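Local coordinates for ORF131 protein (Ralstonia metallidurans, PDB 2WTP), which binds copper and probably takes part in the heavy-metal resistance of its bacterial host, at residues Ala95-Asp100 with Val120-Ser125; Val103-Leu108 with Ala116-Tyr121. All blocks are in the same frame, centred on the assembly; numbering follows the deposited sequence. Where two conformers were deposited one is given.

Strand 88-94 runs into the loop 95-100, and this loop leads to strand 101-104 and the short helix 105-108. After a loop the chain enters strand 119-123 through residues 116-118. Contact 2 closes the shorter excursion, from 103-108 back to 116-121. Contact 1 closes the longer one, from 95-100 to 120-125, and encloses contact 2. The two share Val-120 and Tyr-121 and touch where Ile-122 CD1 packs 4.0 Å from Val-103 CG1. Contact 2 sets strands 101-104 and 119-123 side by side in the three-stranded sheet. Contact 1 fastens the preceding loop to the far end of strand 119-123, beside the metals.

Contact 1 (Ala95-Asp100 with Val120-Ser125); sequences AQMVRD and VYIDRS. With MG (magnesium ion), chain F; CU (copper (II) ion), chain O.
Ser-125 N donates to Met-97 O at 2.8 Å in a nearly straight bond. The loop 95-100 has no regular structure here and runs beside the end of strand 119-123. Nearer the strand, Asp-100 CA lies 3.3 Å from Ile-122 O in a CA-H...O contact. On the apolar side, Met-97 CG meets Ile-122 CG2 at 3.8 Å. Phe-94 of strand 88-94 also touches Ile-122.

The Asp-100 carboxylate joins the polar parts. Its OD1 accepts Arg-124 N at 3.0 Å, from the anti side and 32° out of the carboxylate plane. Its OD2 accepts Tyr-121 OH at 2.8 Å, at the edge of the ring. The carboxylate and ring planes stand 77° apart. At the outer end Ser-125 OG donates to a lone pair of Gln-96 OE1, 2.7 Å away. Ser-125 OG also bonds Leu-127 N.

Asp-123 holds both metals. Its CG is anti to the backbone N (chi1 -176°), and the carboxylate lies beside that of Asp-100, with both ions bound to it. OD1 binds magnesium at 2.1 Å, and OD2 binds copper at 2.1 Å. Asp-100 is second-shell: waters 1 and 2 on the magnesium donate to its OD1 and OD2. Asp-123 of the second subunit binds the same copper. The arrangement is a carboxylate-bridged copper-magnesium site at the dimer interface.

Contact 2 (Val103-Leu108 with Ala116-Tyr121); sequences VDLGLL and AGVRVY
Leu-105 CD1 packs on Val-120 CG2 at 3.9 Å, the two side chains crossing at a slant. Leu-105 CB also rests 4.1 Å from Val-118 CB. Val-103 lies on the same sheet face as Val-120. Phe-94 of strand 88-94 touches Val-120, and His-47 of helix 37-49 touches Val-103.

Around this centre the backbones pair. Val-103 and Val-120 form an antiparallel hydrogen-bonded pair, each N donating to the other's O. Asp-104 and Arg-119 follow as a non-hydrogen-bonded pair. Beyond them Leu-105 N gives an almost linear bond to Val-118 O, 2.7 Å long and 179° at the hydrogen.

Asp-104 carries the polar edge. With CG anti to the backbone N (chi1 -163°), its carboxylate faces the turn at Gly-117. Gly-117 N reaches both oxygens on their syn lone pairs, at 3.0 Å from OD1 and 3.0 Å from OD2. The anti lone pair of OD1 takes Gly-106 N at 2.8 Å. Gly-106 comes close to the turn, its CA 3.7 Å from Ala-116 CA. One face of the Arg-119 guanidinium lies over the backbone at Val-103 and Asp-104. Arg-119 NH2 bonds Ser-102 OG, while water 6 links Arg-119 NH1 to Asp-104 OD2.

This is an antiparallel strand pair that runs into a short helix. Asp-104 is the N-cap of that helix and also ties its start to the turn at Gly-117.

Contact 1 (Ala95-Asp100 with Val120-Ser125)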
ATOM      1  N   ALA A  95      12.520   0.865  -7.813  1.00  8.23           N
ATOM      2  CA  ALA A  95      13.830   1.465  -7.732  1.00  8.66           C
ATOM      3  C   ALA A  95      14.067   2.144  -6.409  1.00 10.28           C
ATOM      4  O   ALA A  95      13.136   2.331  -5.596  1.00  9.57           O
ATOM      5  CB  ALA A  95      13.933   2.510  -8.904  1.00 14.25           C
ATOM      6  N   GLN A  96      15.296   2.636  -6.205  1.00  8.26           N
ATOM      7  CA  GLN A  96      15.673   3.397  -5.026  1.00  8.77           C
ATOM      8  C   GLN A  96      15.548   4.856  -5.359  1.00 10.25           C
ATOM      9  O   GLN A  96      16.321   5.394  -6.146  1.00 12.07           O
ATOM     10  CB  GLN A  96      17.141   3.053  -4.659  1.00  8.67           C
ATOM     11  CG  GLN A  96      17.334   1.603  -4.311  1.00 10.04           C
ATOM     12  CD  GLN A  96      16.692   1.097  -2.980  1.00  9.32           C
ATOM     13  OE1 GLN A  96      16.421   1.879  -2.057  1.00 11.64           O
ATOM     14  NE2 GLN A  96      16.564  -0.200  -2.852  1.00 14.46           N
ATOM     15  N   MET A  97      14.517   5.493  -4.798  1.00  9.75           N
ATOM     16  CA  MET A  97      14.191   6.846  -5.184  1.00  9.64           C
ATOM     17  C   MET A  97      14.735   7.908  -4.298  1.00 10.51           C
ATOM     18  O   MET A  97      14.639   7.817  -3.072  1.00 11.20           O
ATOM     19  CB  MET A  97      12.626   7.000  -5.194  1.00 12.23           C
ATOM     20  CG  MET A  97      11.969   6.048  -6.147  1.00 15.43           C
ATOM     21  SD  MET A  97      12.637   6.180  -7.810  1.00 27.41           S
ATOM     22  CE  MET A  97      11.405   5.156  -8.595  1.00 30.77           C
ATOM     23  N   VAL A  98      15.261   9.014  -4.857  1.00  9.86           N
ATOM     24  CA  VAL A  98      15.831  10.037  -3.980  1.00 12.78           C
ATOM     25  C   VAL A  98      14.779  10.834  -3.178  1.00 12.33           C
ATOM     26  O   VAL A  98      15.039  11.315  -2.111  1.00 14.53           O
ATOM     27  CB  VAL A  98      16.742  10.962  -4.864  1.00 15.45           C
ATOM     28  CG1 VAL A  98      15.858  11.816  -5.869  1.00 14.76           C
ATOM     29  CG2 VAL A  98      17.630  11.803  -3.974  1.00 19.01           C
ATOM     30  N   ARG A  99      13.588  10.927  -3.781  1.00 11.21           N
ATOM     31  CA  ARG A  99      12.461  11.569  -3.144  1.00 10.74           C
ATOM     32  C   ARG A  99      11.241  10.740  -3.448  1.00  9.75           C
ATOM     33  O   ARG A  99      11.215   9.925  -4.403  1.00  9.61           O
ATOM     34  CB  ARG A  99      12.237  13.008  -3.638  1.00 14.41           C
ATOM     35  CG  ARG A  99      12.003  13.097  -5.031  1.00 17.05           C
ATOM     36  CD  ARG A  99      11.825  14.605  -5.502  1.00 25.44           C
ATOM     37  NE  ARG A  99      13.025  15.418  -5.303  1.00 41.83           N
ATOM     38  CZ  ARG A  99      14.013  15.518  -6.197  1.00 51.30           C
ATOM     39  NH1 ARG A  99      13.947  14.849  -7.341  1.00 50.36           N
ATOM     40  NH2 ARG A  99      15.079  16.258  -5.941  1.00 56.98           N
ATOM     41  N   ASP A 100      10.178  10.956  -2.672  1.00  9.29           N
ATOM     42  CA  ASP A 100       8.913  10.254  -2.982  1.00  8.54           C
ATOM     43  C   ASP A 100       8.456  10.543  -4.405  1.00  8.43           C
ATOM     44  O   ASP A 100       8.638  11.731  -4.910  1.00 10.59           O
ATOM     45  CB  ASP A 100       7.766  10.746  -2.083  1.00 12.50           C
ATOM     46  CG  ASP A 100       7.961  10.435  -0.642  1.00 13.38           C
ATOM     47  OD1 ASP A 100       8.970   9.856  -0.153  1.00 11.27           O
ATOM     48  OD2 ASP A 100       7.013  10.683   0.134  1.00 16.49           O
ATOM     49  N   VAL A 120       1.029   4.098  -8.258  1.00  8.58           N
ATOM     50  CA  VAL A 120       1.881   3.565  -7.168  1.00  8.41           C
ATOM     51  C   VAL A 120       2.699   4.694  -6.575  1.00  8.37           C
ATOM     52  O   VAL A 120       3.432   5.383  -7.287  1.00  9.31           O
ATOM     53  CB  VAL A 120       2.856   2.540  -7.750  1.00  9.19           C
ATOM     54  CG1 VAL A 120       3.654   1.888  -6.580  1.00  9.88           C
ATOM     55  CG2 VAL A 120       2.028   1.452  -8.469  1.00 11.01           C
ATOM     56  N   TYR A 121       2.550   4.931  -5.269  1.00  8.82           N
ATOM     57  CA  TYR A 121       3.320   5.962  -4.566  1.00  8.64           C
ATOM     58  C   TYR A 121       4.548   5.272  -3.993  1.00  8.89           C
ATOM     59  O   TYR A 121       4.388   4.399  -3.123  1.00  9.31           O
ATOM     60  CB  TYR A 121       2.402   6.515  -3.463  1.00  9.63           C
ATOM     61  CG  TYR A 121       2.986   7.736  -2.824  1.00  9.74           C
ATOM     62  CD1 TYR A 121       2.436   8.987  -3.073  1.00  9.43           C
ATOM     63  CD2 TYR A 121       4.072   7.626  -1.935  1.00 11.33           C
ATOM     64  CE1 TYR A 121       2.987  10.112  -2.496  1.00 12.35           C
ATOM     65  CE2 TYR A 121       4.636   8.814  -1.295  1.00 11.24           C
ATOM     66  CZ  TYR A 121       4.049  10.028  -1.670  1.00  9.89           C
ATOM     67  OH  TYR A 121       4.565  11.157  -1.052  1.00 14.42           O
ATOM     68  N   ILE A 122       5.728   5.683  -4.382  1.00  8.48           N
ATOM     69  CA  ILE A 122       7.001   5.036  -4.007  1.00  9.39           C
ATOM     70  C   ILE A 122       7.697   5.939  -2.981  1.00  8.90           C
ATOM     71  O   ILE A 122       8.016   7.099  -3.242  1.00  9.50           O
ATOM     72  CB  ILE A 122       7.960   4.821  -5.243  1.00  7.46           C
ATOM     73  CG1 ILE A 122       7.222   4.005  -6.324  1.00  7.22           C
ATOM     74  CG2 ILE A 122       9.147   4.065  -4.675  1.00  8.11           C
ATOM     75  CD1 ILE A 122       7.871   4.170  -7.749  1.00  8.67           C
ATOM     76  N   ASP A 123       7.855   5.459  -1.749  1.00  9.05           N
ATOM     77  CA  ASP A 123       8.526   6.232  -0.726  1.00  9.59           C
ATOM     78  C   ASP A 123      10.028   6.288  -0.991  1.00  8.58           C
ATOM     79  O   ASP A 123      10.633   5.392  -1.567  1.00  9.56           O
ATOM     80  CB  ASP A 123       8.318   5.472   0.566  1.00 11.72           C
ATOM     81  CG  ASP A 123       8.858   6.160   1.778  1.00 18.29           C
ATOM     82  OD1 ASP A 123       8.666   7.365   1.909  1.00 16.19           O
ATOM     83  OD2 ASP A 123       9.357   5.455   2.644  1.00 19.08           O
ATOM     84  N   ARG A 124      10.624   7.407  -0.589  1.00  9.07           N
ATOM     85  CA  ARG A 124      12.060   7.726  -0.702  0.50  8.69           C
ATOM     86  C   ARG A 124      12.890   6.613  -0.120  1.00  9.44           C
ATOM     87  O   ARG A 124      12.539   6.019   0.918  1.00  9.87           O
ATOM     88  CB  ARG A 124      12.266   9.068   0.029  0.50 12.87           C
ATOM     89  CG  ARG A 124      13.671   9.484   0.271  0.50 28.36           C
ATOM     90  CD  ARG A 124      13.673  10.921   0.756  0.50 25.59           C
ATOM     91  NE  ARG A 124      14.817  11.199   1.610  0.50 49.46           N
ATOM     92  CZ  ARG A 124      16.008  10.647   1.434  0.50 48.68           C
ATOM     93  NH1 ARG A 124      16.198   9.811   0.413  0.50 41.54           N
ATOM     94  NH2 ARG A 124      17.010  10.949   2.257  0.50 42.53           N
ATOM     95  N   SER A 125      14.066   6.360  -0.723  1.00  9.86           N
ATOM     96  CA  SER A 125      15.027   5.405  -0.213  1.00 10.69           C
ATOM     97  C   SER A 125      15.863   5.842   0.972  1.00 10.64           C
ATOM     98  O   SER A 125      16.305   6.965   1.025  1.00 15.43           O
ATOM     99  CB  SER A 125      15.930   5.135  -1.423  1.00 10.51           C
ATOM    100  OG  SER A 125      16.982   4.257  -0.976  1.00 10.95           O
TER
HETATM  101 MG    MG F1110       7.971   8.775   3.369  0.70 15.21          MG
HETATM  102 CU    CU O1108       9.984   6.421   4.391  0.65 13.32          CU
HETATM  103  O   HOH W   1       9.096  10.186   2.455  0.85 18.86           O
HETATM  104  O   HOH W   2       6.393   9.018   2.169  0.85 16.82           O
HETATM  105  O   HOH W   3       7.083  10.923   2.330  0.85 22.44           O
HETATM  106  O   HOH W   4       9.420   8.994   5.033  1.00 29.81           O
HETATM  107  O   HOH W   5       6.753   9.975   4.771  0.85 26.14           O

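Contact 2 (Val103-Leu108 with Ala116-Tyr121)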
ATOM      1  N   VAL A 103       4.119   6.501  -9.980  1.00  8.16           N
ATOM      2  CA  VAL A 103       4.040   6.087 -11.383  1.00  8.01           C
ATOM      3  C   VAL A 103       2.749   5.368 -11.626  1.00  8.38           C
ATOM      4  O   VAL A 103       2.248   4.693 -10.701  1.00  8.38           O
ATOM      5  CB  VAL A 103       5.315   5.232 -11.752  1.00  9.15           C
ATOM      6  CG1 VAL A 103       5.398   3.950 -10.935  1.00 10.05           C
ATOM      7  CG2 VAL A 103       5.318   4.927 -13.280  1.00 10.07           C
ATOM      8  N   ASP A 104       2.232   5.409 -12.858  1.00  8.26           N
ATOM      9  CA  ASP A 104       1.019   4.611 -13.115  1.00  8.38           C
ATOM     10  C   ASP A 104       1.339   3.160 -13.251  1.00  8.10           C
ATOM     11  O   ASP A 104       2.199   2.824 -14.079  1.00  8.15           O
ATOM     12  CB  ASP A 104       0.315   5.136 -14.399  1.00 10.95           C
ATOM     13  CG  ASP A 104      -1.161   4.632 -14.467  1.00 15.91           C
ATOM     14  OD1 ASP A 104      -1.389   3.450 -14.703  1.00 14.51           O
ATOM     15  OD2 ASP A 104      -2.078   5.407 -14.196  1.00 17.29           O
ATOM     16  N   LEU A 105       0.605   2.266 -12.568  1.00  8.23           N
ATOM     17  CA  LEU A 105       0.926   0.838 -12.639  1.00  8.21           C
ATOM     18  C   LEU A 105       0.719   0.374 -14.088  1.00 10.80           C
ATOM     19  O   LEU A 105       1.315  -0.637 -14.501  1.00 11.17           O
ATOM     20  CB  LEU A 105      -0.066   0.123 -11.709  1.00  8.75           C
ATOM     21  CG  LEU A 105       0.201  -1.400 -11.490  1.00  9.58           C
ATOM     22  CD1 LEU A 105       1.538  -1.630 -10.814  1.00  8.88           C
ATOM     23  CD2 LEU A 105      -1.022  -2.044 -10.715  1.00 11.00           C
ATOM     24  N   GLY A 106      -0.186   0.979 -14.849  1.00  8.91           N
ATOM     25  CA  GLY A 106      -0.458   0.555 -16.237  1.00 11.99           C
ATOM     26  C   GLY A 106       0.731   0.769 -17.169  1.00 12.55           C
ATOM     27  O   GLY A 106       0.729   0.190 -18.271  1.00 15.61           O
ATOM     28  N   LEU A 107       1.686   1.588 -16.770  1.00  8.89           N
ATOM     29  CA  LEU A 107       2.918   1.776 -17.557  1.00 11.31           C
ATOM     30  C   LEU A 107       3.960   0.750 -17.154  1.00  9.14           C
ATOM     31  O   LEU A 107       4.743   0.303 -17.983  1.00 11.63           O
ATOM     32  CB  LEU A 107       3.486   3.198 -17.376  1.00  9.99           C
ATOM     33  CG  LEU A 107       2.409   4.157 -17.867  1.00 13.45           C
ATOM     34  CD1 LEU A 107       2.969   5.613 -17.713  1.00 19.63           C
ATOM     35  CD2 LEU A 107       2.043   3.966 -19.380  1.00 15.99           C
ATOM     36  N   LEU A 108       3.966   0.334 -15.895  1.00 10.06           N
ATOM     37  CA  LEU A 108       4.833  -0.771 -15.451  1.00  9.48           C
ATOM     38  C   LEU A 108       4.413  -2.110 -15.995  1.00 11.76           C
ATOM     39  O   LEU A 108       5.248  -2.973 -16.326  1.00 13.24           O
ATOM     40  CB  LEU A 108       4.868  -0.892 -13.907  1.00  8.85           C
ATOM     41  CG  LEU A 108       5.233   0.405 -13.164  1.00 10.62           C
ATOM     42  CD1 LEU A 108       5.380   0.076 -11.711  1.00 10.92           C
ATOM     43  CD2 LEU A 108       6.431   1.174 -13.752  1.00 13.37           C
ATOM     44  N   ALA A 116      -4.116   0.145 -15.548  1.00 13.02           N
ATOM     45  CA  ALA A 116      -3.992   1.541 -15.916  1.00 12.01           C
ATOM     46  C   ALA A 116      -4.900   2.440 -15.054  1.00 12.54           C
ATOM     47  O   ALA A 116      -6.125   2.125 -14.873  1.00 17.32           O
ATOM     48  CB  ALA A 116      -4.404   1.726 -17.380  1.00 12.60           C
ATOM     49  N   GLY A 117      -4.350   3.502 -14.524  1.00 11.09           N
ATOM     50  CA  GLY A 117      -5.079   4.359 -13.599  1.00 10.79           C
ATOM     51  C   GLY A 117      -4.876   4.089 -12.148  1.00 12.70           C
ATOM     52  O   GLY A 117      -5.377   4.839 -11.331  1.00 18.49           O
ATOM     53  N   VAL A 118      -4.193   3.000 -11.796  1.00 12.02           N
ATOM     54  CA  VAL A 118      -3.812   2.788 -10.424  1.00 10.92           C
ATOM     55  C   VAL A 118      -2.435   3.451 -10.235  1.00  9.92           C
ATOM     56  O   VAL A 118      -1.490   3.105 -11.018  1.00 14.30           O
ATOM     57  CB  VAL A 118      -3.679   1.335 -10.136  1.00 13.20           C
ATOM     58  CG1 VAL A 118      -3.236   1.129  -8.653  1.00 16.73           C
ATOM     59  CG2 VAL A 118      -5.059   0.631 -10.362  1.00 15.91           C
ATOM     60  N   ARG A 119      -2.268   4.357  -9.327  1.00  8.89           N
ATOM     61  CA  ARG A 119      -0.988   5.060  -9.150  1.00  8.92           C
ATOM     62  C   ARG A 119      -0.234   4.412  -8.021  1.00 10.04           C
ATOM     63  O   ARG A 119      -0.798   4.128  -6.962  1.00 11.25           O
ATOM     64  CB  ARG A 119      -1.254   6.515  -8.890  1.00 16.83           C
ATOM     65  CG  ARG A 119       0.024   7.314  -9.070  1.00 31.56           C
ATOM     66  CD  ARG A 119      -0.206   8.769  -9.533  1.00 26.59           C
ATOM     67  NE  ARG A 119      -0.386   8.732 -10.938  1.00 18.79           N
ATOM     68  CZ  ARG A 119       0.625   8.810 -11.830  1.00 10.93           C
ATOM     69  NH1 ARG A 119       0.280   8.653 -13.094  1.00 12.79           N
ATOM     70  NH2 ARG A 119       1.890   8.979 -11.483  1.00 12.17           N
ATOM     71  N   VAL A 120       1.029   4.098  -8.258  1.00  8.58           N
ATOM     72  CA  VAL A 120       1.881   3.565  -7.168  1.00  8.41           C
ATOM     73  C   VAL A 120       2.699   4.694  -6.575  1.00  8.37           C
ATOM     74  O   VAL A 120       3.432   5.383  -7.287  1.00  9.31           O
ATOM     75  CB  VAL A 120       2.856   2.540  -7.750  1.00  9.19           C
ATOM     76  CG1 VAL A 120       3.654   1.888  -6.580  1.00  9.88           C
ATOM     77  CG2 VAL A 120       2.028   1.452  -8.469  1.00 11.01           C
ATOM     78  N   TYR A 121       2.550   4.931  -5.269  1.00  8.82           N
ATOM     79  CA  TYR A 121       3.320   5.962  -4.566  1.00  8.64           C
ATOM     80  C   TYR A 121       4.548   5.272  -3.993  1.00  8.89           C
ATOM     81  O   TYR A 121       4.388   4.399  -3.123  1.00  9.31           O
ATOM     82  CB  TYR A 121       2.402   6.515  -3.463  1.00  9.63           C
ATOM     83  CG  TYR A 121       2.986   7.736  -2.824  1.00  9.74           C
ATOM     84  CD1 TYR A 121       2.436   8.987  -3.073  1.00  9.43           C
ATOM     85  CD2 TYR A 121       4.072   7.626  -1.935  1.00 11.33           C
ATOM     86  CE1 TYR A 121       2.987  10.112  -2.496  1.00 12.35           C
ATOM     87  CE2 TYR A 121       4.636   8.814  -1.295  1.00 11.24           C
ATOM     88  CZ  TYR A 121       4.049  10.028  -1.670  1.00  9.89           C
ATOM     89  OH  TYR A 121       4.565  11.157  -1.052  1.00 14.42           O
TER
HETATM   90  O   HOH W   6      -2.341   8.037 -14.257  1.00 18.45           O